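Local coordinates for protein oxidoreductase, zinc-binding dehydrogenase family (Myxococcus xanthus, PDB 5K1S) that acts as a zinc-binding medium-chain reductase in an alternative de novo route to isovaleryl coenzyme A, at residues 264-267 with 268-272; 308-311 with 312-315; 317-320 with 321-325. All blocks are in the same frame, centred on the assembly; numbering follows the deposited sequence.

Interaction 1 (264-267 with 268-272); sequences TFDQ and TLKSM
Asp266 and Lys270 stand one turn apart on the outer side of helix 262-270, their side chains leaning together at a slant. Lys270 rises extended past CG, passing the backbone O of Asp266, and delivers NZ to the carboxylate at 2.8 Å from Asp266 OD2. The ammonium arrives on the syn side of that oxygen and 19° out of the carboxylate plane, a salt bridge. The neighbouring amide of Gln267, whose chain is bent at chi2, flanks the lysine: its NE2 lies 3.5 Å from Lys270 CD, while its OE1 makes a weak bond to the backbone N of Ala241. A leucine in place of Asp266 would probably leave the Lys270 ammonium without its anionic mate and let the lysine chain swing away.

In the Rossmann fold this helix follows strand 253-258 of the parallel sheet, and a second, buried side of it faces strand 289-291 and the second subunit. Phe265 has CG anti to its backbone N (chi1 -165°), which places ring atom CE2 3.6 Å from Leu269 CD1. That methyl meets the ring obliquely, and Val289 and Leu291 of strand 289-291 pack against the same ring, joined by Leu291 of the second subunit. On the face toward the sheet, Thr264 O receives the backbone N of Thr268 at 2.9 Å. Thr268 OG1 lies 3.0 Å from the same carbonyl oxygen, Thr264 O, but also hydrogen-bonds Glu258, whose carboxylate further draws a weak bond from Thr264 OG1.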
# COMPACT_ATOMS: atom_id res chain seq x y z
N THR A 264 -8.23 1.13 14.34
CA THR A 264 -7.81 2.52 14.21
C THR A 264 -7.63 2.95 12.76
O THR A 264 -7.29 4.11 12.51
CB THR A 264 -6.50 2.75 14.96
OG1 THR A 264 -5.45 2.01 14.34
CG2 THR A 264 -6.62 2.33 16.42
N PHE A 265 -7.86 2.06 11.79
CA PHE A 265 -7.48 2.34 10.41
C PHE A 265 -8.24 3.54 9.86
O PHE A 265 -7.63 4.47 9.32
CB PHE A 265 -7.74 1.10 9.55
CG PHE A 265 -7.08 1.15 8.20
CD1 PHE A 265 -5.72 0.94 8.08
CD2 PHE A 265 -7.82 1.40 7.06
CE1 PHE A 265 -5.11 0.99 6.85
CE2 PHE A 265 -7.21 1.44 5.82
CZ PHE A 265 -5.85 1.24 5.72
N ASP A 266 -9.57 3.55 9.99
CA ASP A 266 -10.36 4.62 9.40
C ASP A 266 -9.91 5.99 9.88
O ASP A 266 -9.89 6.95 9.11
CB ASP A 266 -11.84 4.40 9.71
CG ASP A 266 -12.74 5.39 8.99
OD1 ASP A 266 -12.96 5.23 7.77
OD2 ASP A 266 -13.23 6.33 9.65
N GLN A 267 -9.55 6.10 11.16
CA GLN A 267 -9.05 7.37 11.68
C GLN A 267 -7.64 7.66 11.20
O GLN A 267 -7.29 8.81 10.93
CB GLN A 267 -9.10 7.36 13.21
CG GLN A 267 -10.50 7.39 13.79
CD GLN A 267 -11.21 8.70 13.54
OE1 GLN A 267 -11.06 9.65 14.32
NE2 GLN A 267 -11.98 8.77 12.46
N THR A 268 -6.80 6.62 11.09
CA THR A 268 -5.45 6.80 10.58
C THR A 268 -5.47 7.49 9.22
O THR A 268 -4.75 8.47 9.00
CB THR A 268 -4.73 5.45 10.48
OG1 THR A 268 -4.52 4.91 11.80
CG2 THR A 268 -3.38 5.59 9.78
N LEU A 269 -6.28 6.98 8.29
CA LEU A 269 -6.38 7.58 6.97
C LEU A 269 -6.71 9.06 7.06
O LEU A 269 -6.00 9.91 6.51
CB LEU A 269 -7.43 6.85 6.14
CG LEU A 269 -7.11 5.41 5.75
CD1 LEU A 269 -8.34 4.75 5.14
CD2 LEU A 269 -5.94 5.36 4.77
N LYS A 270 -7.80 9.40 7.76
CA LYS A 270 -8.19 10.79 7.92
C LYS A 270 -7.08 11.63 8.53
O LYS A 270 -7.07 12.85 8.36
CB LYS A 270 -9.45 10.89 8.78
CG LYS A 270 -10.65 10.16 8.19
CD LYS A 270 -11.77 10.03 9.21
CE LYS A 270 -12.93 9.23 8.65
NZ LYS A 270 -13.98 8.98 9.68
N SER A 271 -6.14 11.00 9.23
CA SER A 271 -5.04 11.70 9.87
C SER A 271 -3.84 11.89 8.95
O SER A 271 -2.86 12.52 9.36
CB SER A 271 -4.60 10.92 11.12
OG SER A 271 -3.60 11.63 11.84
N MET A 272 -3.91 11.40 7.71
CA MET A 272 -2.77 11.46 6.80
C MET A 272 -2.78 12.76 6.01
O MET A 272 -3.82 13.23 5.56
CB MET A 272 -2.80 10.28 5.82
CG MET A 272 -2.79 8.91 6.48
SD MET A 272 -1.39 8.69 7.59
CE MET A 272 -0.02 8.76 6.45

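Interaction 2 (308-311 with 312-315); sequences ATTQ and AELD
Thr310 and Glu313 grip each other in both directions at the start of helix 311-323, and this exchange is the tight part of the contact. Thr310 OG1 accepts from the backbone N of Glu313 at 3.2 Å, with an N-H...O angle of 159°. In return the backbone N of Thr310 donates to Glu313 OE1 at 2.8 Å, approaching from above the carboxylate, 54° out of its plane. Two torsions make this possible: OG1 of Thr310 sits between its own N and carbonyl carbon (chi1 66°), facing the first turn, while the glutamate chain runs extended beyond CG, back past the threonine. The second carboxylate oxygen, OE2, is held by His173 ND1 and Thr177 OG1 of helix 165-178, so the buried acid has partners at both oxygens. Thr309 adds an apolar flank, its CG2 lying 3.7 Å from Glu313 CB.

The looser side is marked by exposed Ala312, whose CB stays 4.2 Å from Thr310 OG1. Gln311 and Asp315, only partly exposed, are joined by the backbone bond from Asp315 N to Gln311 O at 3.2 Å; their polar ends are tied to neighbouring backbone, Gln311 NE2 to Leu149 O and Asp315 OD1 to the N of Arg151.

The reciprocal pairing of Thr310 and Glu313 is a capping box, here closing the N-terminus of the helix that follows Rossmann strand 302-305, with the Thr309 side chain about 8 Å from the zinc ion bound by Cys57, His79 and Cys166.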
# COMPACT_ATOMS: atom_id res chain seq x y z
N ALA A 308 7.21 -9.99 8.25
CA ALA A 308 8.40 -10.77 8.57
C ALA A 308 9.65 -9.90 8.68
O ALA A 308 9.57 -8.67 8.59
CB ALA A 308 8.62 -11.85 7.50
N THR A 309 10.80 -10.54 8.88
CA THR A 309 12.07 -9.85 9.05
C THR A 309 13.13 -10.60 8.26
O THR A 309 13.10 -11.83 8.18
CB THR A 309 12.47 -9.76 10.53
OG1 THR A 309 11.41 -9.16 11.28
CG2 THR A 309 13.74 -8.93 10.70
N THR A 310 14.07 -9.86 7.68
CA THR A 310 15.14 -10.44 6.89
C THR A 310 16.40 -10.62 7.73
O THR A 310 16.53 -10.09 8.84
CB THR A 310 15.45 -9.57 5.66
OG1 THR A 310 15.98 -8.31 6.09
CG2 THR A 310 14.20 -9.34 4.84
N GLN A 311 17.35 -11.38 7.17
CA GLN A 311 18.61 -11.63 7.87
C GLN A 311 19.37 -10.33 8.10
O GLN A 311 20.01 -10.15 9.14
CB GLN A 311 19.44 -12.62 7.07
CG GLN A 311 20.59 -13.25 7.84
CD GLN A 311 21.27 -14.36 7.06
OE1 GLN A 311 21.44 -14.28 5.84
NE2 GLN A 311 21.65 -15.42 7.76
N ALA A 312 19.31 -9.41 7.13
CA ALA A 312 20.00 -8.13 7.29
C ALA A 312 19.30 -7.25 8.32
O ALA A 312 19.96 -6.60 9.13
CB ALA A 312 20.08 -7.42 5.94
N GLU A 313 17.97 -7.22 8.29
CA GLU A 313 17.23 -6.38 9.23
C GLU A 313 17.45 -6.84 10.67
O GLU A 313 17.57 -6.01 11.58
CB GLU A 313 15.74 -6.41 8.89
CG GLU A 313 15.41 -5.78 7.54
CD GLU A 313 14.09 -6.26 6.99
OE1 GLU A 313 13.44 -7.11 7.63
OE2 GLU A 313 13.70 -5.80 5.90
N LEU A 314 17.50 -8.15 10.90
CA LEU A 314 17.75 -8.65 12.25
C LEU A 314 19.16 -8.30 12.71
O LEU A 314 19.35 -7.88 13.86
CB LEU A 314 17.53 -10.16 12.31
CG LEU A 314 17.81 -10.81 13.67
CD1 LEU A 314 16.97 -10.18 14.77
CD2 LEU A 314 17.56 -12.31 13.61
N ASP A 315 20.16 -8.46 11.83
CA ASP A 315 21.51 -8.03 12.18
C ASP A 315 21.52 -6.56 12.58
O ASP A 315 22.19 -6.19 13.55
CB ASP A 315 22.46 -8.27 11.00
CG ASP A 315 22.79 -9.74 10.80
OD1 ASP A 315 22.77 -10.50 11.78
OD2 ASP A 315 23.08 -10.12 9.65

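Interaction 3 (317-320 with 321-325); sequences ALRL and TATGG
Thr323 folds back onto Arg319 and Leu320 at the glycine-terminated C-terminus of helix 311-323, in the Rossmann-type, zinc-binding dehydrogenase part of the chain. From its CB, 3.6 Å from Arg319 O, the side chain forks. The hydroxyl branch, between the backbone N and the carbonyl carbon (chi1 60°), puts Thr323 OG1 within bonding distance of both Leu320 O (3.0 Å) and Arg319 O (3.2 Å), so its single proton may serve either. The methyl branch, CG2, lies 3.2 Å from Arg319 O and reaches NH1 of the Arg319 guanidinium at 3.9 Å, oblique to that group. The guanidinium is stationed by its salt bridge from NH2 to Glu316, after the arginine chain bends at chi3.

Beyond Thr323, Gly324 N donates to Leu320 O at 3.0 Å. Gly324 has phi 109°, and a CB there would press on the carbonyl oxygen of Thr323, which explains the residue at this position. On the buried flank, Leu320 and Ala317 pack against Val172 of helix 165-178, while Thr321 touches Leu156 and Gln328. Ala317 O is gripped twice by the same residue: from Thr321 N at 3.1 Å and from Thr321 OG1 at 3.2 Å, the hydroxyl tilted 34° from the carbonyl plane.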
# COMPACT_ATOMS: atom_id res chain seq x y z
N ALA A 317 18.80 -4.78 13.62
CA ALA A 317 18.00 -4.64 14.83
C ALA A 317 18.80 -5.05 16.06
O ALA A 317 18.81 -4.35 17.08
CB ALA A 317 16.73 -5.48 14.72
N LEU A 318 19.48 -6.20 15.99
CA LEU A 318 20.32 -6.64 17.10
C LEU A 318 21.39 -5.60 17.40
O LEU A 318 21.71 -5.35 18.57
CB LEU A 318 20.95 -7.99 16.78
CG LEU A 318 19.97 -9.16 16.66
CD1 LEU A 318 20.64 -10.37 16.04
CD2 LEU A 318 19.39 -9.51 18.03
N ARG A 319 21.96 -4.99 16.37
CA ARG A 319 22.98 -3.96 16.58
C ARG A 319 22.39 -2.75 17.29
O ARG A 319 23.04 -2.16 18.17
CB ARG A 319 23.60 -3.56 15.25
CG ARG A 319 24.83 -2.67 15.39
CD ARG A 319 25.26 -2.09 14.06
NE ARG A 319 24.26 -1.19 13.50
CZ ARG A 319 24.03 0.04 13.94
NH1 ARG A 319 24.73 0.54 14.95
NH2 ARG A 319 23.09 0.79 13.37
N LEU A 320 21.17 -2.35 16.92
CA LEU A 320 20.55 -1.19 17.54
C LEU A 320 20.29 -1.40 19.02
O LEU A 320 20.38 -0.45 19.81
CB LEU A 320 19.25 -0.85 16.82
CG LEU A 320 19.41 -0.29 15.40
CD1 LEU A 320 18.08 -0.28 14.67
CD2 LEU A 320 20.00 1.11 15.44
N THR A 321 19.98 -2.63 19.43
CA THR A 321 19.74 -2.90 20.84
C THR A 321 21.05 -2.87 21.64
O THR A 321 21.08 -2.37 22.77
CB THR A 321 19.05 -4.25 21.02
OG1 THR A 321 17.91 -4.32 20.14
CG2 THR A 321 18.58 -4.42 22.45
N ALA A 322 22.13 -3.41 21.06
CA ALA A 322 23.41 -3.41 21.76
C ALA A 322 23.94 -1.99 21.95
O ALA A 322 24.56 -1.69 22.97
CB ALA A 322 24.42 -4.26 21.00
N THR A 323 23.70 -1.11 20.97
CA THR A 323 24.18 0.26 21.07
C THR A 323 23.28 1.12 21.95
O THR A 323 23.76 2.08 22.57
CB THR A 323 24.28 0.89 19.68
OG1 THR A 323 22.99 0.89 19.06
CG2 THR A 323 25.26 0.12 18.81
N GLY A 324 21.99 0.80 22.02
CA GLY A 324 21.04 1.57 22.81
C GLY A 324 20.06 2.39 22.00
O GLY A 324 19.18 3.02 22.59
N GLY A 325 20.19 2.41 20.67
CA GLY A 325 19.25 3.16 19.86
C GLY A 325 17.82 2.69 20.02
O GLY A 325 16.88 3.50 19.97

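In the fold
All three contacts fall in the zinc-binding dehydrogenase part of the chain and follow one another in order. Interaction 1 lies on helix 262-270, which connects strands 253-258 and 276-280 of the parallel Rossmann sheet, far out near the second subunit. Interactions 2 and 3 share helix 311-323, reached after strand 302-305, outermost in the sheet within this chain: interaction 2 forms its beginning and interaction 3 its end, with centres about 13 Å apart. From interaction 1 their centres lie about 29 and 31 Å away, without touching. Helix 311-323 packs along helix 165-178, which carries the zinc ligand Cys166, and its start lies near that zinc ion, whereas interaction 1 is remote from both metals.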